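Local coordinates for protein alanine racemase (Corynebacterium glutamicum, PDB 2DY3) that binds pyridoxal-5'-phosphate and belongs to the alanine racemase family, joining a TIM-barrel-type N-terminal domain to a beta-rich C-terminal domain, at residues 38-43 with 234-239; 12-17 with 46-51; 274-279 with 353-358; 287-292 with 322-327. All coordinates share one frame; numbering follows the deposited sequence.

Contact 1: residues 38-43 with 234-239; sequences YNHGVE and PAMTWE. With PLP (pyridoxal-5'-phosphate), chain F.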
loop_
_atom_site.group_PDB
_atom_site.type_symbol
_atom_site.label_atom_id
_atom_site.label_comp_id
_atom_site.label_asym_id
_atom_site.label_seq_id
_atom_site.Cartn_x
_atom_site.Cartn_y
_atom_site.Cartn_z
ATOM N N TYR B 38 0.562 -8.656 -8.862
ATOM C CA TYR B 38 -0.649 -8.411 -8.092
ATOM C C TYR B 38 -0.366 -8.525 -6.600
ATOM O O TYR B 38 -1.131 -9.139 -5.855
ATOM C CB TYR B 38 -1.749 -9.399 -8.500
ATOM C CG TYR B 38 -2.376 -9.090 -9.842
ATOM C CD1 TYR B 38 -1.605 -8.621 -10.900
ATOM C CD2 TYR B 38 -3.735 -9.270 -10.056
ATOM C CE1 TYR B 38 -2.165 -8.334 -12.122
ATOM C CE2 TYR B 38 -4.307 -8.992 -11.287
ATOM C CZ TYR B 38 -3.517 -8.520 -12.314
ATOM O OH TYR B 38 -4.079 -8.217 -13.536
ATOM N N ASN B 39 0.758 -7.947 -6.187
ATOM C CA ASN B 39 1.182 -7.936 -4.787
ATOM C C ASN B 39 1.661 -9.295 -4.269
ATOM O O ASN B 39 1.903 -9.443 -3.074
ATOM C CB ASN B 39 0.033 -7.431 -3.906
ATOM C CG ASN B 39 0.504 -6.916 -2.552
ATOM O OD1 ASN B 39 -0.265 -6.872 -1.590
ATOM N ND2 ASN B 39 1.763 -6.510 -2.477
ATOM N N HIS B 40 1.800 -10.285 -5.148
ATOM C CA HIS B 40 2.255 -11.614 -4.717
ATOM C C HIS B 40 3.779 -11.795 -4.733
ATOM O O HIS B 40 4.286 -12.838 -4.314
ATOM C CB HIS B 40 1.620 -12.715 -5.579
ATOM C CG HIS B 40 0.161 -12.930 -5.323
ATOM N ND1 HIS B 40 -0.802 -12.001 -5.654
ATOM C CD2 HIS B 40 -0.502 -13.980 -4.780
ATOM C CE1 HIS B 40 -1.993 -12.468 -5.326
ATOM N NE2 HIS B 40 -1.839 -13.667 -4.794
ATOM N N GLY B 41 4.509 -10.791 -5.215
ATOM C CA GLY B 41 5.960 -10.898 -5.267
ATOM C C GLY B 41 6.435 -11.437 -6.606
ATOM O O GLY B 41 6.689 -12.638 -6.753
ATOM N N VAL B 42 6.569 -10.544 -7.583
ATOM C CA VAL B 42 6.980 -10.924 -8.931
ATOM C C VAL B 42 8.350 -11.590 -9.004
ATOM O O VAL B 42 8.607 -12.404 -9.896
ATOM C CB VAL B 42 6.967 -9.688 -9.873
ATOM C CG1 VAL B 42 8.119 -8.732 -9.525
ATOM C CG2 VAL B 42 7.041 -10.138 -11.314
ATOM N N GLU B 43 9.226 -11.255 -8.065
ATOM C CA GLU B 43 10.567 -11.824 -8.045
ATOM C C GLU B 43 10.530 -13.340 -7.888
ATOM O O GLU B 43 11.418 -14.041 -8.368
ATOM C CB GLU B 43 11.389 -11.188 -6.922
ATOM C CG GLU B 43 12.801 -11.728 -6.821
ATOM C CD GLU B 43 13.761 -10.755 -6.156
ATOM O OE1 GLU B 43 14.912 -11.163 -5.888
ATOM O OE2 GLU B 43 13.374 -9.589 -5.912
ATOM N N PRO B 234 -6.357 -20.397 -4.963
ATOM C CA PRO B 234 -5.940 -19.102 -4.415
ATOM C C PRO B 234 -4.521 -19.226 -3.882
ATOM O O PRO B 234 -4.175 -20.230 -3.275
ATOM C CB PRO B 234 -6.967 -18.853 -3.316
ATOM C CG PRO B 234 -8.203 -19.461 -3.901
ATOM C CD PRO B 234 -7.684 -20.778 -4.450
ATOM N N ALA B 235 -3.700 -18.208 -4.106
ATOM C CA ALA B 235 -2.313 -18.274 -3.668
ATOM C C ALA B 235 -1.940 -17.369 -2.493
ATOM O O ALA B 235 -0.890 -17.555 -1.877
ATOM C CB ALA B 235 -1.404 -17.982 -4.849
ATOM N N MET B 236 -2.784 -16.394 -2.176
ATOM C CA MET B 236 -2.456 -15.481 -1.090
ATOM C C MET B 236 -3.316 -15.629 0.152
ATOM O O MET B 236 -4.534 -15.823 0.075
ATOM C CB MET B 236 -2.548 -14.021 -1.568
ATOM C CG MET B 236 -2.238 -12.992 -0.475
ATOM S SD MET B 236 -2.435 -11.261 -1.013
ATOM C CE MET B 236 -0.948 -11.044 -2.019
ATOM N N THR B 237 -2.656 -15.546 1.298
ATOM C CA THR B 237 -3.323 -15.595 2.590
ATOM C C THR B 237 -2.705 -14.455 3.399
ATOM O O THR B 237 -1.479 -14.353 3.486
ATOM C CB THR B 237 -3.071 -16.922 3.326
ATOM O OG1 THR B 237 -3.656 -18.006 2.589
ATOM C CG2 THR B 237 -3.683 -16.875 4.724
ATOM N N TRP B 238 -3.545 -13.583 3.947
ATOM C CA TRP B 238 -3.080 -12.460 4.767
ATOM C C TRP B 238 -3.440 -12.830 6.201
ATOM O O TRP B 238 -4.610 -13.052 6.513
ATOM C CB TRP B 238 -3.790 -11.161 4.342
ATOM C CG TRP B 238 -3.181 -9.883 4.889
ATOM C CD1 TRP B 238 -1.882 -9.690 5.272
ATOM C CD2 TRP B 238 -3.829 -8.609 5.026
ATOM N NE1 TRP B 238 -1.683 -8.382 5.631
ATOM C CE2 TRP B 238 -2.859 -7.694 5.488
ATOM C CE3 TRP B 238 -5.133 -8.151 4.796
ATOM C CZ2 TRP B 238 -3.150 -6.346 5.724
ATOM C CZ3 TRP B 238 -5.421 -6.814 5.032
ATOM C CH2 TRP B 238 -4.434 -5.927 5.490
ATOM N N GLU B 239 -2.439 -12.911 7.073
ATOM C CA GLU B 239 -2.689 -13.293 8.456
ATOM C C GLU B 239 -1.793 -12.584 9.467
ATOM O O GLU B 239 -0.649 -12.220 9.176
ATOM C CB GLU B 239 -2.532 -14.814 8.615
ATOM C CG GLU B 239 -1.112 -15.321 8.428
ATOM C CD GLU B 239 -1.024 -16.843 8.337
ATOM O OE1 GLU B 239 0.103 -17.375 8.341
ATOM O OE2 GLU B 239 -2.078 -17.507 8.253
HETATM N N1 PLP F . -4.253 -6.581 -19.926
HETATM C C2 PLP F . -4.039 -5.256 -19.538
HETATM C C2A PLP F . -3.757 -4.205 -20.600
HETATM C C3 PLP F . -4.098 -4.928 -18.162
HETATM O O3 PLP F . -3.896 -3.625 -17.757
HETATM C C4 PLP F . -4.366 -5.952 -17.202
HETATM C C4A PLP F . -4.479 -5.648 -15.685
HETATM C C5 PLP F . -4.594 -7.297 -17.658
HETATM C C6 PLP F . -4.528 -7.586 -19.011
HETATM C C5A PLP F . -4.909 -8.427 -16.725
HETATM O O4P PLP F . -6.302 -8.481 -16.447
HETATM P P PLP F . -7.042 -9.555 -15.481
HETATM O O1P PLP F . -6.398 -9.530 -14.172
HETATM O O2P PLP F . -8.411 -9.040 -15.459
HETATM O O3P PLP F . -6.858 -10.839 -16.192
HETATM O O HOH W 1 -4.236 -15.001 -4.407
#
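H40 and M236 carry most of this contact, which brings the N-terminal, TIM-barrel-type part of the alanine racemase fold against the start of strand 236-247. The tight part is a CH-pi contact. M236 CE sits 3.7 Å from the centroid of the H40 imidazole, only 9° off the ring normal. The methionine reaches this face with CG anti to the backbone N (chi1 179°), and a bend at chi3 turns the methyl onto the ring. M236 SD stays farther off, above the same face. Nearer the strand, M236 CB comes within 3.3 Å of H40 NE2. Y220 stacks on both the H40 and the Y38 rings, and V349 of helix 345-350 also touches H40 and M236.

The side toward N39 is looser. N39 is partly exposed, and its CB comes only to 4.2 Å of M236 CE. The backbone O of N39 accepts a hydrogen bond from R358.

H40 is held at both nitrogens. H40 ND1 donates to Y38 O at 2.9 Å, tilted from the ring plane. H40 NE2 is hydrogen-bonded to a water, which in turn accepts from A235 N at 3.3 Å and so links the two segments. Y38 points its ring away from the strand, to the pyridoxal-5'-phosphate pocket. There Y38 OH donates a 2.7 Å hydrogen bond to phosphate oxygen O1P of pyridoxal-5'-phosphate.

Contact 2: residues 12-17 with 46-51; sequences AIAHNT and APVIAA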
loop_
_atom_site.group_PDB
_atom_site.type_symbol
_atom_site.label_atom_id
_atom_site.label_comp_id
_atom_site.label_asym_id
_atom_site.label_seq_id
_atom_site.Cartn_x
_atom_site.Cartn_y
_atom_site.Cartn_z
ATOM N N ALA B 12 0.500 -23.306 -5.836
ATOM C CA ALA B 12 -0.834 -22.929 -6.287
ATOM C C ALA B 12 -0.695 -22.148 -7.587
ATOM O O ALA B 12 -1.498 -22.307 -8.509
ATOM C CB ALA B 12 -1.527 -22.077 -5.228
ATOM N N ILE B 13 0.336 -21.308 -7.659
ATOM C CA ILE B 13 0.589 -20.506 -8.854
ATOM C C ILE B 13 0.969 -21.401 -10.038
ATOM O O ILE B 13 0.493 -21.205 -11.161
ATOM C CB ILE B 13 1.712 -19.465 -8.596
ATOM C CG1 ILE B 13 1.192 -18.392 -7.631
ATOM C CG2 ILE B 13 2.162 -18.824 -9.908
ATOM C CD1 ILE B 13 2.185 -17.306 -7.305
ATOM N N ALA B 14 1.827 -22.384 -9.789
ATOM C CA ALA B 14 2.232 -23.297 -10.849
ATOM C C ALA B 14 0.984 -24.023 -11.348
ATOM O O ALA B 14 0.760 -24.148 -12.553
ATOM C CB ALA B 14 3.247 -24.292 -10.319
ATOM N N HIS B 15 0.167 -24.491 -10.408
ATOM C CA HIS B 15 -1.070 -25.191 -10.740
ATOM C C HIS B 15 -1.933 -24.315 -11.638
ATOM O O HIS B 15 -2.374 -24.742 -12.708
ATOM C CB HIS B 15 -1.844 -25.518 -9.463
ATOM C CG HIS B 15 -3.247 -25.970 -9.710
ATOM N ND1 HIS B 15 -3.556 -27.241 -10.147
ATOM C CD2 HIS B 15 -4.425 -25.307 -9.619
ATOM C CE1 HIS B 15 -4.862 -27.341 -10.313
ATOM N NE2 HIS B 15 -5.413 -26.182 -10.000
ATOM N N ASN B 16 -2.172 -23.087 -11.187
ATOM C CA ASN B 16 -2.975 -22.127 -11.929
ATOM C C ASN B 16 -2.394 -21.930 -13.323
ATOM O O ASN B 16 -3.134 -21.836 -14.306
ATOM C CB ASN B 16 -3.005 -20.785 -11.186
ATOM C CG ASN B 16 -3.717 -20.874 -9.850
ATOM O OD1 ASN B 16 -3.504 -20.042 -8.963
ATOM N ND2 ASN B 16 -4.578 -21.873 -9.703
ATOM N N THR B 17 -1.067 -21.871 -13.401
ATOM C CA THR B 17 -0.394 -21.687 -14.683
ATOM C C THR B 17 -0.683 -22.862 -15.612
ATOM O O THR B 17 -0.960 -22.671 -16.795
ATOM C CB THR B 17 1.127 -21.542 -14.502
ATOM O OG1 THR B 17 1.403 -20.379 -13.711
ATOM C CG2 THR B 17 1.812 -21.395 -15.858
ATOM N N ALA B 46 6.937 -14.723 -11.081
ATOM C CA ALA B 46 7.254 -14.784 -12.506
ATOM C C ALA B 46 8.072 -16.009 -12.922
ATOM O O ALA B 46 7.791 -16.634 -13.941
ATOM C CB ALA B 46 7.977 -13.505 -12.934
ATOM N N PRO B 47 9.111 -16.356 -12.153
ATOM C CA PRO B 47 9.906 -17.527 -12.538
ATOM C C PRO B 47 9.092 -18.819 -12.481
ATOM O O PRO B 47 9.264 -19.719 -13.304
ATOM C CB PRO B 47 11.052 -17.510 -11.531
ATOM C CG PRO B 47 11.223 -16.068 -11.241
ATOM C CD PRO B 47 9.791 -15.592 -11.094
ATOM N N VAL B 48 8.195 -18.913 -11.512
ATOM C CA VAL B 48 7.374 -20.106 -11.398
ATOM C C VAL B 48 6.423 -20.175 -12.582
ATOM O O VAL B 48 6.243 -21.231 -13.196
ATOM C CB VAL B 48 6.573 -20.105 -10.087
ATOM C CG1 VAL B 48 5.537 -21.214 -10.117
ATOM C CG2 VAL B 48 7.523 -20.291 -8.902
ATOM N N ILE B 49 5.823 -19.037 -12.917
ATOM C CA ILE B 49 4.905 -18.994 -14.037
ATOM C C ILE B 49 5.641 -19.322 -15.328
ATOM O O ILE B 49 5.092 -19.968 -16.227
ATOM C CB ILE B 49 4.252 -17.607 -14.163
ATOM C CG1 ILE B 49 3.288 -17.391 -12.997
ATOM C CG2 ILE B 49 3.536 -17.485 -15.493
ATOM C CD1 ILE B 49 2.565 -16.075 -13.029
ATOM N N ALA B 50 6.892 -18.878 -15.414
ATOM C CA ALA B 50 7.695 -19.124 -16.606
ATOM C C ALA B 50 8.002 -20.609 -16.743
ATOM O O ALA B 50 7.923 -21.178 -17.832
ATOM C CB ALA B 50 8.997 -18.327 -16.533
ATOM N N ALA B 51 8.347 -21.230 -15.622
ATOM C CA ALA B 51 8.692 -22.646 -15.591
ATOM C C ALA B 51 7.505 -23.560 -15.855
ATOM O O ALA B 51 7.673 -24.773 -15.964
ATOM C CB ALA B 51 9.333 -22.989 -14.247
#
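I13 opens the contact by pressing on both V48 and I49 of the neighbouring helix. Its branch methyl does the touching. CG2 is anti to the backbone N while CG1 lies beside it (chi1 -70°), which leaves I13 CG2 3.6 Å from I49 CG1. The same methyl is 4.1 Å from V48 CG1. The I13 and V48 side chains cross at about a right angle.

A14 follows, with a smaller share. Its CB meets V48 CG1 at 3.8 Å, so this one valine methyl touches both I13 and A14. H52, just past the second segment, also lies against A14.

One turn after I13 comes T17, whose CA is 6.0 Å from the CA of I49. T17 OG1 faces the I49 side chain, with I49 CG1 at 3.6 Å. This hydroxyl is satisfied within its own helix: T17 OG1 donates to I13 O at 2.8 Å. T17 N bonds to the same carbonyl, and the two donors reach it from opposite faces of its plane. T17 CG2, anti to the backbone N, rests near I49 O. Behind the contact, F57 of strand 56-59 touches I49, and F219 touches T17.

The short helical segments run in broadly the same direction, 39° apart, with their axes 8.9 Å from each other. Helix 10-24 precedes strand 28-32, and helix 42-50 lies in the connection from that strand to parallel strand 56-59. Such side-by-side helices packed around a parallel sheet are characteristic of the beta/alpha barrel.

Contact 3: residues 274-279 with 353-358; sequences GYADGM and TGRTVR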
loop_
_atom_site.group_PDB
_atom_site.type_symbol
_atom_site.label_atom_id
_atom_site.label_comp_id
_atom_site.label_asym_id
_atom_site.label_seq_id
_atom_site.Cartn_x
_atom_site.Cartn_y
_atom_site.Cartn_z
ATOM N N GLY B 274 -2.994 -2.345 10.800
ATOM C CA GLY B 274 -3.788 -1.122 10.741
ATOM C C GLY B 274 -3.860 -0.535 9.334
ATOM O O GLY B 274 -3.368 -1.151 8.388
ATOM N N TYR B 275 -4.454 0.647 9.169
ATOM C CA TYR B 275 -4.558 1.212 7.824
ATOM C C TYR B 275 -3.213 1.490 7.172
ATOM O O TYR B 275 -3.133 1.645 5.952
ATOM C CB TYR B 275 -5.443 2.472 7.784
ATOM C CG TYR B 275 -5.110 3.577 8.760
ATOM C CD1 TYR B 275 -5.749 3.661 9.990
ATOM C CD2 TYR B 275 -4.170 4.550 8.442
ATOM C CE1 TYR B 275 -5.463 4.686 10.875
ATOM C CE2 TYR B 275 -3.871 5.573 9.318
ATOM C CZ TYR B 275 -4.524 5.640 10.533
ATOM O OH TYR B 275 -4.252 6.673 11.395
ATOM N N ALA B 276 -2.156 1.549 7.976
ATOM C CA ALA B 276 -0.824 1.772 7.431
ATOM C C ALA B 276 -0.353 0.470 6.787
ATOM O O ALA B 276 0.627 0.447 6.038
ATOM C CB ALA B 276 0.142 2.182 8.542
ATOM N N ASP B 277 -1.063 -0.616 7.075
ATOM C CA ASP B 277 -0.685 -1.916 6.537
ATOM C C ASP B 277 -1.628 -2.411 5.441
ATOM O O ASP B 277 -1.444 -3.495 4.899
ATOM C CB ASP B 277 -0.604 -2.941 7.680
ATOM C CG ASP B 277 0.320 -2.486 8.805
ATOM O OD1 ASP B 277 1.555 -2.444 8.588
ATOM O OD2 ASP B 277 -0.191 -2.159 9.904
ATOM N N GLY B 278 -2.640 -1.616 5.117
ATOM C CA GLY B 278 -3.565 -2.017 4.074
ATOM C C GLY B 278 -4.993 -2.241 4.530
ATOM O O GLY B 278 -5.889 -2.406 3.703
ATOM N N MET B 279 -5.210 -2.271 5.839
ATOM C CA MET B 279 -6.550 -2.470 6.369
ATOM C C MET B 279 -7.290 -1.146 6.345
ATOM O O MET B 279 -7.034 -0.266 7.166
ATOM C CB MET B 279 -6.503 -2.979 7.808
ATOM C CG MET B 279 -7.881 -3.201 8.424
ATOM S SD MET B 279 -8.773 -4.646 7.750
ATOM C CE MET B 279 -9.566 -3.973 6.398
ATOM N N THR B 353 0.113 -4.328 2.867
ATOM C CA THR B 353 1.302 -3.498 2.711
ATOM C C THR B 353 1.902 -3.114 4.076
ATOM O O THR B 353 1.660 -3.784 5.079
ATOM C CB THR B 353 0.924 -2.220 1.897
ATOM O OG1 THR B 353 2.103 -1.500 1.527
ATOM C CG2 THR B 353 0.011 -1.310 2.718
ATOM N N GLY B 354 2.704 -2.053 4.104
ATOM C CA GLY B 354 3.304 -1.600 5.351
ATOM C C GLY B 354 4.204 -2.597 6.058
ATOM O O GLY B 354 5.221 -3.024 5.510
ATOM N N ARG B 355 3.839 -2.968 7.285
ATOM C CA ARG B 355 4.638 -3.911 8.061
ATOM C C ARG B 355 4.469 -5.355 7.587
ATOM O O ARG B 355 5.226 -6.240 7.991
ATOM C CB ARG B 355 4.289 -3.809 9.551
ATOM C CG ARG B 355 4.996 -2.667 10.309
ATOM C CD ARG B 355 4.610 -1.280 9.796
ATOM N NE ARG B 355 3.209 -0.954 10.052
ATOM C CZ ARG B 355 2.767 -0.291 11.115
ATOM N NH1 ARG B 355 3.618 0.128 12.045
ATOM N NH2 ARG B 355 1.469 -0.030 11.239
ATOM N N THR B 356 3.482 -5.590 6.727
ATOM C CA THR B 356 3.225 -6.929 6.207
ATOM C C THR B 356 4.459 -7.500 5.511
ATOM O O THR B 356 5.006 -6.884 4.601
ATOM C CB THR B 356 2.083 -6.931 5.172
ATOM O OG1 THR B 356 2.483 -6.170 4.024
ATOM C CG2 THR B 356 0.837 -6.318 5.746
ATOM N N VAL B 357 4.884 -8.683 5.933
ATOM C CA VAL B 357 6.042 -9.325 5.325
ATOM C C VAL B 357 5.566 -10.459 4.425
ATOM O O VAL B 357 4.645 -11.197 4.770
ATOM C CB VAL B 357 7.001 -9.889 6.391
ATOM C CG1 VAL B 357 8.164 -10.599 5.716
ATOM C CG2 VAL B 357 7.506 -8.764 7.269
ATOM N N ARG B 358 6.201 -10.594 3.271
ATOM C CA ARG B 358 5.821 -11.622 2.318
ATOM C C ARG B 358 6.592 -12.924 2.543
ATOM O O ARG B 358 7.825 -12.933 2.550
ATOM C CB ARG B 358 6.051 -11.086 0.899
ATOM C CG ARG B 358 5.510 -11.939 -0.218
ATOM C CD ARG B 358 5.706 -11.260 -1.579
ATOM N NE ARG B 358 4.837 -10.098 -1.778
ATOM C CZ ARG B 358 5.272 -8.847 -1.928
ATOM N NH1 ARG B 358 6.571 -8.580 -1.898
ATOM N NH2 ARG B 358 4.408 -7.860 -2.117
#
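A type II' beta turn from T353 to T356 lies against the loop carrying D277, with the CA atoms of D277 and G354 only 4.2 Å apart. G354 takes the positive phi of this turn, and its CA makes a CA-H...O contact with A276 O. The backbones are tied by T353 N, which donates to D277 O at 2.7 Å.

The side chains centre on the D277 carboxylate, which four donors grip. R355 meets it side-on, with NE to OD1 and NH2 to OD2, in a two-pronged salt bridge. The R355 NE to D277 OD1 bond is 2.7 Å, and R355 NH2 to D277 OD2 is 3.0 Å. The carboxylate and guanidinium planes are nearly coplanar, 16° apart. Bends at chi2 (63°) and chi3 (66°) bring the arginine chain round so that the guanidinium comes alongside the aspartate. R355 N also donates to D277 OD1, at 2.7 Å, and G274 N uses the anti lone pair of OD2. The carboxylate thus ties the start of its own loop to the turn.

The guanidinium has further acid partners: D305, and E64 of the second subunit. The turn therefore sits at the dimer interface, where T353 also packs on T353 of the second subunit. Near the D277 carbonyl, the methyl T353 CG2 lies 3.6 Å from G278 N.

Contact 4: residues 287-292 with 322-327; sequences FSVTID and AKAVIF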
loop_
_atom_site.group_PDB
_atom_site.type_symbol
_atom_site.label_atom_id
_atom_site.label_comp_id
_atom_site.label_asym_id
_atom_site.label_seq_id
_atom_site.Cartn_x
_atom_site.Cartn_y
_atom_site.Cartn_z
ATOM N N PHE B 287 -16.378 -7.075 8.528
ATOM C CA PHE B 287 -15.779 -8.393 8.386
ATOM C C PHE B 287 -15.337 -9.025 9.691
ATOM O O PHE B 287 -15.349 -8.392 10.746
ATOM C CB PHE B 287 -14.564 -8.293 7.469
ATOM C CG PHE B 287 -13.363 -7.683 8.134
ATOM C CD1 PHE B 287 -12.326 -8.482 8.589
ATOM C CD2 PHE B 287 -13.285 -6.315 8.332
ATOM C CE1 PHE B 287 -11.232 -7.924 9.231
ATOM C CE2 PHE B 287 -12.194 -5.753 8.972
ATOM C CZ PHE B 287 -11.169 -6.557 9.421
ATOM N N SER B 288 -14.926 -10.283 9.578
ATOM C CA SER B 288 -14.441 -11.076 10.698
ATOM C C SER B 288 -13.128 -11.714 10.252
ATOM O O SER B 288 -12.897 -11.901 9.059
ATOM C CB SER B 288 -15.427 -12.202 11.027
ATOM O OG SER B 288 -16.738 -11.714 11.261
ATOM N N VAL B 289 -12.260 -12.025 11.207
ATOM C CA VAL B 289 -11.016 -12.697 10.886
ATOM C C VAL B 289 -11.283 -14.125 11.348
ATOM O O VAL B 289 -12.277 -14.383 12.032
ATOM C CB VAL B 289 -9.810 -12.113 11.660
ATOM C CG1 VAL B 289 -9.726 -10.609 11.436
ATOM C CG2 VAL B 289 -9.924 -12.431 13.128
ATOM N N THR B 290 -10.415 -15.054 10.979
ATOM C CA THR B 290 -10.625 -16.434 11.377
ATOM C C THR B 290 -9.439 -16.981 12.156
ATOM O O THR B 290 -8.317 -17.021 11.650
ATOM C CB THR B 290 -10.855 -17.346 10.157
ATOM O OG1 THR B 290 -9.625 -17.501 9.440
ATOM C CG2 THR B 290 -11.885 -16.748 9.231
ATOM N N ILE B 291 -9.706 -17.408 13.386
ATOM C CA ILE B 291 -8.683 -17.981 14.246
ATOM C C ILE B 291 -9.021 -19.461 14.444
ATOM O O ILE B 291 -10.043 -19.800 15.031
ATOM C CB ILE B 291 -8.643 -17.266 15.608
ATOM C CG1 ILE B 291 -8.318 -15.784 15.403
ATOM C CG2 ILE B 291 -7.603 -17.919 16.509
ATOM C CD1 ILE B 291 -8.285 -14.969 16.684
ATOM N N ASP B 292 -8.158 -20.335 13.942
ATOM C CA ASP B 292 -8.381 -21.773 14.046
ATOM C C ASP B 292 -9.680 -22.158 13.353
ATOM O O ASP B 292 -10.421 -23.017 13.828
ATOM C CB ASP B 292 -8.427 -22.216 15.510
ATOM C CG ASP B 292 -7.072 -22.144 16.181
ATOM O OD1 ASP B 292 -6.092 -22.656 15.595
ATOM O OD2 ASP B 292 -6.987 -21.587 17.295
ATOM N N ALA B 322 -2.094 -16.271 18.816
ATOM C CA ALA B 322 -2.979 -17.041 17.951
ATOM C C ALA B 322 -2.969 -16.432 16.554
ATOM O O ALA B 322 -2.913 -15.210 16.401
ATOM C CB ALA B 322 -4.391 -17.036 18.512
ATOM N N LYS B 323 -3.013 -17.290 15.539
ATOM C CA LYS B 323 -3.015 -16.839 14.155
ATOM C C LYS B 323 -4.408 -16.423 13.704
ATOM O O LYS B 323 -5.350 -17.225 13.730
ATOM C CB LYS B 323 -2.513 -17.949 13.232
ATOM C CG LYS B 323 -1.028 -18.241 13.347
ATOM C CD LYS B 323 -0.673 -19.515 12.596
ATOM C CE LYS B 323 -1.131 -19.464 11.143
ATOM N NZ LYS B 323 -0.797 -20.726 10.403
ATOM N N ALA B 324 -4.530 -15.165 13.290
ATOM C CA ALA B 324 -5.798 -14.633 12.806
ATOM C C ALA B 324 -5.733 -14.435 11.288
ATOM O O ALA B 324 -4.966 -13.604 10.794
ATOM C CB ALA B 324 -6.101 -13.307 13.489
ATOM N N VAL B 325 -6.528 -15.203 10.555
ATOM C CA VAL B 325 -6.573 -15.095 9.098
ATOM C C VAL B 325 -7.525 -13.969 8.700
ATOM O O VAL B 325 -8.698 -13.993 9.054
ATOM C CB VAL B 325 -7.069 -16.424 8.438
ATOM C CG1 VAL B 325 -7.196 -16.248 6.928
ATOM C CG2 VAL B 325 -6.105 -17.569 8.760
ATOM N N ILE B 326 -7.013 -12.979 7.976
ATOM C CA ILE B 326 -7.835 -11.862 7.523
ATOM C C ILE B 326 -8.548 -12.343 6.261
ATOM O O ILE B 326 -9.741 -12.098 6.069
ATOM C CB ILE B 326 -6.962 -10.620 7.245
ATOM C CG1 ILE B 326 -6.287 -10.179 8.556
ATOM C CG2 ILE B 326 -7.807 -9.507 6.647
ATOM C CD1 ILE B 326 -5.266 -9.055 8.404
ATOM N N PHE B 327 -7.801 -13.041 5.411
ATOM C CA PHE B 327 -8.352 -13.652 4.206
ATOM C C PHE B 327 -7.327 -14.624 3.641
ATOM O O PHE B 327 -6.121 -14.401 3.739
ATOM C CB PHE B 327 -8.778 -12.596 3.162
ATOM C CG PHE B 327 -7.645 -11.978 2.378
ATOM C CD1 PHE B 327 -7.025 -12.673 1.356
ATOM C CD2 PHE B 327 -7.251 -10.673 2.626
ATOM C CE1 PHE B 327 -6.037 -12.075 0.589
ATOM C CE2 PHE B 327 -6.262 -10.069 1.862
ATOM C CZ PHE B 327 -5.657 -10.771 0.843
HETATM O O HOH W 2 -12.454 -12.209 6.273
HETATM O O HOH W 3 -5.668 -19.784 12.862
#
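V325 O accepts from T290 N at 2.8 Å. The return bond, V325 N to T290 O, is equally long and nearly straight (172°). Together they make T290 and V325 an antiparallel hydrogen-bonded pair. T290 OG1 lies against V325 CB and has its own hydrogen bond to N330 O.

V289, I291 and A324 share one apolar side. A324 CB fits between two branches, 3.9 Å from V289 CG2 and 3.8 Å from I291 CG1. With chi1 at -61°, I291 directs its other branch, CG2, to A322 CB at 3.9 Å. On strand 307-312, F307 touches V289, and I309 touches both V289 and I291.

The pair belongs to the mixed sheet of the C-terminal domain. Strand 323-325 lies there between strands 288-291 and 236-247. I326 and F327 both face W238, a classic beta bulge, and the chain turns a corner at I326.

Beyond V325 a water lies between the separating strands, near S288 O and I326 O. At the other end a second water accepts from D292 N at 2.8 Å and donates to K323 O at 2.7 Å.

Contact 1 is the junction of the set. It touches contact 2 where A235 CB meets I13 CG1 (3.8 Å), and both use helix 42-50. W238 joins it to contact 4: W238 N lies 2.7 Å from F327 O, a probable hydrogen bond. On another side, W238 packs on D277 and T356 of contact 3. Contacts 3 and 4 meet at M279 SD and F287 CZ, 3.5 Å apart. Contacts 2 and 4 do not touch; their centres are 27 Å apart. Contact 1 reaches pyridoxal-5'-phosphate directly through Y38, and the I49 side chain is about 11 Å from this ligand. The R355 side chain is about 8 Å from a different pyridoxal-5'-phosphate, probably that of the second subunit.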